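Local structure of immunoreactive 84kD antigen PG93 (Porphyromonas gingivalis, 5M11) at residues 368-373 with 388-393; 393-398 with 405-410. The protein is a bacterial cell-surface component essential to the type-IX secretion system of an oral pathogen, and binds zinc and calcium ions. One frame throughout, in Å; residues are numbered along the deposited sequence.

Contact 1 of 2, residues 368-373 with 388-393; sequences FSFNDA and VGTWGN
In a four-stranded beta-propeller blade, Ser369 on the loop leading into the first strand meets Asn393 at the end of the turn that follows the second. The Asn393 amide uses both of its heteroatoms on this one residue. Its OD1 accepts the backbone N of Ser369 at 3.0 Å, in a fairly straight bond whose donor stands well above the carbonyl plane, 53° out of it. Its ND2 donates to Ser369 OG at 2.8 Å, less straight at the hydrogen (138°), with OG a little tilted from the amide plane. With CG beside the backbone N and anti to the carbonyl carbon (chi1 -77°), Asn393 extends its amide across to the loop, and the bond from Ser369 N to OD1 supports this way round for the amide. ND2 also comes within 3.2 Å of Asn371 N, but both are donors and do not bond. Lys357 NZ also binds this loop, donating to Ser369 O and Asn371 OD1.

Farther along, the loop becomes strand 373-378, the innermost of the blade in propeller topology. There Ala373 and Thr390 form an antiparallel, non-hydrogen-bonded pair. Just before it, Asp372 O receives Trp391 N at 2.8 Å and is also approached by the CA-H of Thr390. Trp391 centres an inverse gamma turn, where the chain leaves strand 386-390. The Asp372 carboxylate accepts from the backbone N of His340, so it may help position that zinc ligand. Apolar contacts accompany the pairing: Ala373 CB touches Val388 CG1 at 3.8 Å, while Thr390 CG2 touches Phe370 CE1 at 3.9 Å, the two side chains crossing at about a right angle. Thr390 OG1 is bonded to Gly394 O across the turn.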
loop_
_atom_site.group_PDB
_atom_site.type_symbol
_atom_site.label_atom_id
_atom_site.label_comp_id
_atom_site.label_asym_id
_atom_site.label_seq_id
_atom_site.Cartn_x
_atom_site.Cartn_y
_atom_site.Cartn_z
ATOM N N PHE A 368 -16.372 -2.743 24.104
ATOM C CA PHE A 368 -15.685 -1.676 23.354
ATOM C C PHE A 368 -15.389 -2.292 21.990
ATOM O O PHE A 368 -15.498 -3.518 21.863
ATOM C CB PHE A 368 -14.446 -1.115 24.073
ATOM C CG PHE A 368 -13.364 -2.121 24.353
ATOM C CD1 PHE A 368 -12.263 -2.230 23.513
ATOM C CD2 PHE A 368 -13.433 -2.948 25.470
ATOM C CE1 PHE A 368 -11.254 -3.158 23.779
ATOM C CE2 PHE A 368 -12.432 -3.886 25.727
ATOM C CZ PHE A 368 -11.350 -3.984 24.881
ATOM N N SER A 369 -15.096 -1.492 20.960
ATOM C CA SER A 369 -14.979 -2.107 19.641
ATOM C C SER A 369 -13.554 -2.194 19.043
ATOM O O SER A 369 -13.385 -2.948 18.081
ATOM C CB SER A 369 -15.899 -1.399 18.648
ATOM O OG SER A 369 -15.604 -0.019 18.501
ATOM N N PHE A 370 -12.548 -1.491 19.600
ATOM C CA PHE A 370 -11.170 -1.441 19.062
ATOM C C PHE A 370 -11.174 -1.222 17.548
ATOM O O PHE A 370 -10.835 -2.117 16.767
ATOM C CB PHE A 370 -10.257 -2.636 19.430
ATOM C CG PHE A 370 -8.805 -2.341 19.083
ATOM C CD1 PHE A 370 -8.139 -1.259 19.651
ATOM C CD2 PHE A 370 -8.124 -3.111 18.146
ATOM C CE1 PHE A 370 -6.813 -0.976 19.312
ATOM C CE2 PHE A 370 -6.797 -2.821 17.804
ATOM C CZ PHE A 370 -6.152 -1.757 18.388
ATOM N N ASN A 371 -11.621 -0.029 17.156
ATOM C CA ASN A 371 -11.689 0.420 15.776
ATOM C C ASN A 371 -10.972 1.746 15.625
ATOM O O ASN A 371 -10.832 2.504 16.591
ATOM C CB ASN A 371 -13.153 0.573 15.311
ATOM C CG ASN A 371 -13.939 -0.701 15.093
ATOM O OD1 ASN A 371 -13.456 -1.705 14.551
ATOM N ND2 ASN A 371 -15.213 -0.641 15.426
ATOM N N ASP A 372 -10.554 2.027 14.385
ATOM C CA ASP A 372 -9.915 3.244 13.914
ATOM C C ASP A 372 -8.773 3.670 14.817
ATOM O O ASP A 372 -8.812 4.759 15.398
ATOM C CB ASP A 372 -10.934 4.389 13.742
ATOM C CG ASP A 372 -12.280 3.957 13.197
ATOM O OD1 ASP A 372 -12.344 3.573 12.004
ATOM O OD2 ASP A 372 -13.270 3.994 13.966
ATOM N N ALA A 373 -7.752 2.803 14.934
ATOM C CA ALA A 373 -6.511 3.116 15.638
ATOM C C ALA A 373 -5.760 4.102 14.739
ATOM O O ALA A 373 -5.436 3.755 13.604
ATOM C CB ALA A 373 -5.713 1.844 15.883
ATOM N N VAL A 388 -1.740 3.749 22.171
ATOM C CA VAL A 388 -2.468 3.858 20.905
ATOM C C VAL A 388 -3.763 4.663 21.108
ATOM O O VAL A 388 -4.551 4.372 22.002
ATOM C CB VAL A 388 -2.748 2.483 20.241
ATOM C CG1 VAL A 388 -3.482 2.647 18.907
ATOM C CG2 VAL A 388 -1.454 1.700 20.040
ATOM N N GLY A 389 -3.962 5.656 20.251
ATOM C CA GLY A 389 -5.149 6.491 20.262
ATOM C C GLY A 389 -6.109 6.061 19.181
ATOM O O GLY A 389 -5.755 6.077 17.994
ATOM N N THR A 390 -7.310 5.620 19.593
ATOM C CA THR A 390 -8.374 5.220 18.679
ATOM C C THR A 390 -9.371 6.364 18.537
ATOM O O THR A 390 -9.702 7.037 19.523
ATOM C CB THR A 390 -9.075 3.938 19.125
ATOM O OG1 THR A 390 -9.599 4.127 20.435
ATOM C CG2 THR A 390 -8.169 2.709 19.063
ATOM N N TRP A 391 -9.841 6.593 17.309
ATOM C CA TRP A 391 -10.796 7.657 17.065
ATOM C C TRP A 391 -12.219 7.133 17.345
ATOM O O TRP A 391 -12.884 6.582 16.460
ATOM C CB TRP A 391 -10.622 8.219 15.650
ATOM C CG TRP A 391 -11.145 9.612 15.497
ATOM C CD1 TRP A 391 -12.241 9.997 14.785
ATOM C CD2 TRP A 391 -10.597 10.805 16.076
ATOM N NE1 TRP A 391 -12.417 11.355 14.888
ATOM C CE2 TRP A 391 -11.421 11.878 15.678
ATOM C CE3 TRP A 391 -9.515 11.069 16.938
ATOM C CZ2 TRP A 391 -11.193 13.195 16.106
ATOM C CZ3 TRP A 391 -9.297 12.371 17.365
ATOM C CH2 TRP A 391 -10.133 13.415 16.957
ATOM N N GLY A 392 -12.625 7.256 18.611
ATOM C CA GLY A 392 -13.921 6.808 19.099
ATOM C C GLY A 392 -13.897 5.830 20.260
ATOM O O GLY A 392 -14.827 5.837 21.064
ATOM N N ASN A 393 -12.846 4.991 20.383
ATOM C CA ASN A 393 -12.780 3.964 21.437
ATOM C C ASN A 393 -11.798 4.243 22.626
ATOM O O ASN A 393 -11.681 3.402 23.529
ATOM C CB ASN A 393 -12.451 2.603 20.822
ATOM C CG ASN A 393 -13.632 1.960 20.146
ATOM O OD1 ASN A 393 -14.591 1.507 20.799
ATOM N ND2 ASN A 393 -13.577 1.904 18.817
#

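Contact 2 of 2, residues 393-398 with 405-410; sequences NGLFEF and ARYSGN
Leu395 and Tyr407 form a hydrogen-bonded pair of an antiparallel beta hairpin, the outer two strands of the blade. Leu395 N reaches Tyr407 O at 2.8 Å and Tyr407 N reaches Leu395 O at 2.7 Å. Two residues on, Glu397 N gives a similar bond to Ala405 O, but the return bond, from Ala405 N to Glu397 O, is weak at 3.4 Å.

Packing is close on both faces of these pairs. On one, Phe396 and Arg406 lie side by side, pointing the same way. Arg406 CG sits over one face of the ring, 3.9 Å from its centroid, in a CH-pi contact. Extended through CG and CD, the arginine chain bends at chi3 (88°) and turns NH1 to Asn393 O at 3.0 Å; the acceptor is in the guanidinium plane, although NH1 stands above the carbonyl plane. On the face of Leu395 and Tyr407, Tyr407 OH donates to Glu397 OE1 at 2.6 Å, with OE1 at the ring edge. His385 NE2 holds the other carboxylate oxygen, OE2.

Strand 402-407 is the blade's outermost, and Ala405, Arg406 and Tyr407 stay partly exposed; the contact loosens at Ser408, and Gly409 and the exposed Asn410 leave the partner strand altogether. Strand 394-399 is instead buried between this edge and strand 386-390, with Phe396 against Val360 and Leu364 of helix 357-364, while the Tyr407 ring meets Tyr449 and Trp456 of the next blade.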
loop_
_atom_site.group_PDB
_atom_site.type_symbol
_atom_site.label_atom_id
_atom_site.label_comp_id
_atom_site.label_asym_id
_atom_site.label_seq_id
_atom_site.Cartn_x
_atom_site.Cartn_y
_atom_site.Cartn_z
ATOM N N ASN A 393 -12.846 4.991 20.383
ATOM C CA ASN A 393 -12.780 3.964 21.437
ATOM C C ASN A 393 -11.798 4.243 22.626
ATOM O O ASN A 393 -11.681 3.402 23.529
ATOM C CB ASN A 393 -12.451 2.603 20.822
ATOM C CG ASN A 393 -13.632 1.960 20.146
ATOM O OD1 ASN A 393 -14.591 1.507 20.799
ATOM N ND2 ASN A 393 -13.577 1.904 18.817
ATOM N N GLY A 394 -11.135 5.394 22.632
ATOM C CA GLY A 394 -10.250 5.774 23.730
ATOM C C GLY A 394 -8.762 5.567 23.534
ATOM O O GLY A 394 -8.285 5.458 22.404
ATOM N N LEU A 395 -8.020 5.575 24.652
ATOM C CA LEU A 395 -6.572 5.399 24.695
ATOM C C LEU A 395 -6.245 3.979 25.129
ATOM O O LEU A 395 -6.870 3.440 26.051
ATOM C CB LEU A 395 -5.948 6.422 25.657
ATOM C CG LEU A 395 -4.425 6.476 25.777
ATOM C CD1 LEU A 395 -3.771 6.693 24.440
ATOM C CD2 LEU A 395 -4.018 7.576 26.700
ATOM N N PHE A 396 -5.272 3.366 24.460
ATOM C CA PHE A 396 -4.891 1.991 24.737
ATOM C C PHE A 396 -3.435 1.909 25.131
ATOM O O PHE A 396 -2.592 2.612 24.577
ATOM C CB PHE A 396 -5.189 1.103 23.522
ATOM C CG PHE A 396 -6.668 0.842 23.304
ATOM C CD1 PHE A 396 -7.257 -0.338 23.753
ATOM C CD2 PHE A 396 -7.467 1.768 22.633
ATOM C CE1 PHE A 396 -8.618 -0.588 23.532
ATOM C CE2 PHE A 396 -8.837 1.530 22.444
ATOM C CZ PHE A 396 -9.396 0.345 22.873
ATOM N N GLU A 397 -3.157 1.072 26.135
ATOM C CA GLU A 397 -1.818 0.837 26.652
ATOM C C GLU A 397 -1.381 -0.548 26.257
ATOM O O GLU A 397 -2.087 -1.532 26.527
ATOM C CB GLU A 397 -1.769 1.011 28.183
ATOM C CG GLU A 397 -0.356 1.036 28.743
ATOM C CD GLU A 397 -0.170 1.518 30.169
ATOM O OE1 GLU A 397 -1.164 1.928 30.807
ATOM O OE2 GLU A 397 0.987 1.510 30.643
ATOM N N PHE A 398 -0.218 -0.622 25.608
ATOM C CA PHE A 398 0.397 -1.883 25.229
ATOM C C PHE A 398 1.654 -2.052 26.059
ATOM O O PHE A 398 2.337 -1.061 26.346
ATOM C CB PHE A 398 0.670 -1.938 23.732
ATOM C CG PHE A 398 -0.593 -2.075 22.909
ATOM C CD1 PHE A 398 -1.028 -3.319 22.473
ATOM C CD2 PHE A 398 -1.359 -0.956 22.581
ATOM C CE1 PHE A 398 -2.206 -3.445 21.728
ATOM C CE2 PHE A 398 -2.540 -1.087 21.846
ATOM C CZ PHE A 398 -2.951 -2.327 21.417
ATOM N N ALA A 405 -4.234 -2.109 29.044
ATOM C CA ALA A 405 -5.312 -1.221 29.527
ATOM C C ALA A 405 -6.021 -0.423 28.439
ATOM O O ALA A 405 -5.390 -0.028 27.466
ATOM C CB ALA A 405 -4.761 -0.241 30.562
ATOM N N ARG A 406 -7.329 -0.120 28.664
ATOM C CA ARG A 406 -8.167 0.780 27.852
ATOM C C ARG A 406 -8.681 1.944 28.739
ATOM O O ARG A 406 -9.381 1.724 29.734
ATOM C CB ARG A 406 -9.340 0.074 27.137
ATOM C CG ARG A 406 -10.193 1.071 26.351
ATOM C CD ARG A 406 -11.424 0.480 25.717
ATOM N NE ARG A 406 -12.579 0.490 26.619
ATOM C CZ ARG A 406 -13.571 1.375 26.576
ATOM N NH1 ARG A 406 -13.566 2.348 25.671
ATOM N NH2 ARG A 406 -14.580 1.292 27.432
ATOM N N TYR A 407 -8.313 3.175 28.365
ATOM C CA TYR A 407 -8.672 4.418 29.061
ATOM C C TYR A 407 -9.710 5.190 28.266
ATOM O O TYR A 407 -9.458 5.547 27.102
ATOM C CB TYR A 407 -7.425 5.297 29.290
ATOM C CG TYR A 407 -6.309 4.613 30.047
ATOM C CD1 TYR A 407 -6.490 4.188 31.361
ATOM C CD2 TYR A 407 -5.060 4.422 29.465
ATOM C CE1 TYR A 407 -5.457 3.583 32.074
ATOM C CE2 TYR A 407 -4.021 3.814 30.168
ATOM C CZ TYR A 407 -4.222 3.404 31.477
ATOM O OH TYR A 407 -3.219 2.792 32.188
ATOM N N SER A 408 -10.890 5.410 28.882
ATOM C CA SER A 408 -12.024 6.140 28.311
ATOM C C SER A 408 -13.032 6.463 29.389
ATOM O O SER A 408 -13.401 5.585 30.171
ATOM C CB SER A 408 -12.701 5.340 27.199
ATOM O OG SER A 408 -13.693 6.100 26.529
ATOM N N GLY A 409 -13.459 7.719 29.415
ATOM C CA GLY A 409 -14.479 8.208 30.328
ATOM C C GLY A 409 -14.069 8.470 31.761
ATOM O O GLY A 409 -12.931 8.865 32.029
ATOM N N ASN A 410 -15.045 8.284 32.687
ATOM C CA ASN A 410 -14.969 8.505 34.137
ATOM C C ASN A 410 -13.705 7.906 34.781
ATOM O O ASN A 410 -13.275 6.815 34.386
ATOM C CB ASN A 410 -16.228 7.945 34.823
ATOM C CG ASN A 410 -16.642 6.530 34.423
ATOM O OD1 ASN A 410 -15.989 5.842 33.610
ATOM N ND2 ASN A 410 -17.755 6.063 35.000
#

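Overall arrangement
Following the chain from the N terminus, the loop after helix 357-364 enters strand 373-378, and strand 386-390 returns beside it, so contact 1 closes the excursion between residues 373 and 388. Asn393, shared by both contacts, then leads into strand 394-399, and strand 402-407 folds back to close the shorter hairpin of contact 2. The two loops run in series, neither nesting nor crossing, their centres about 9 Å apart. Contact 1 ties the leading loop and first strand of one propeller blade to the second, contact 2 joins the third and fourth, and pairing of strands 386-390 and 394-399 links the two: Phe396 N lies 2.8 Å from Val388 O, a probable hydrogen bond.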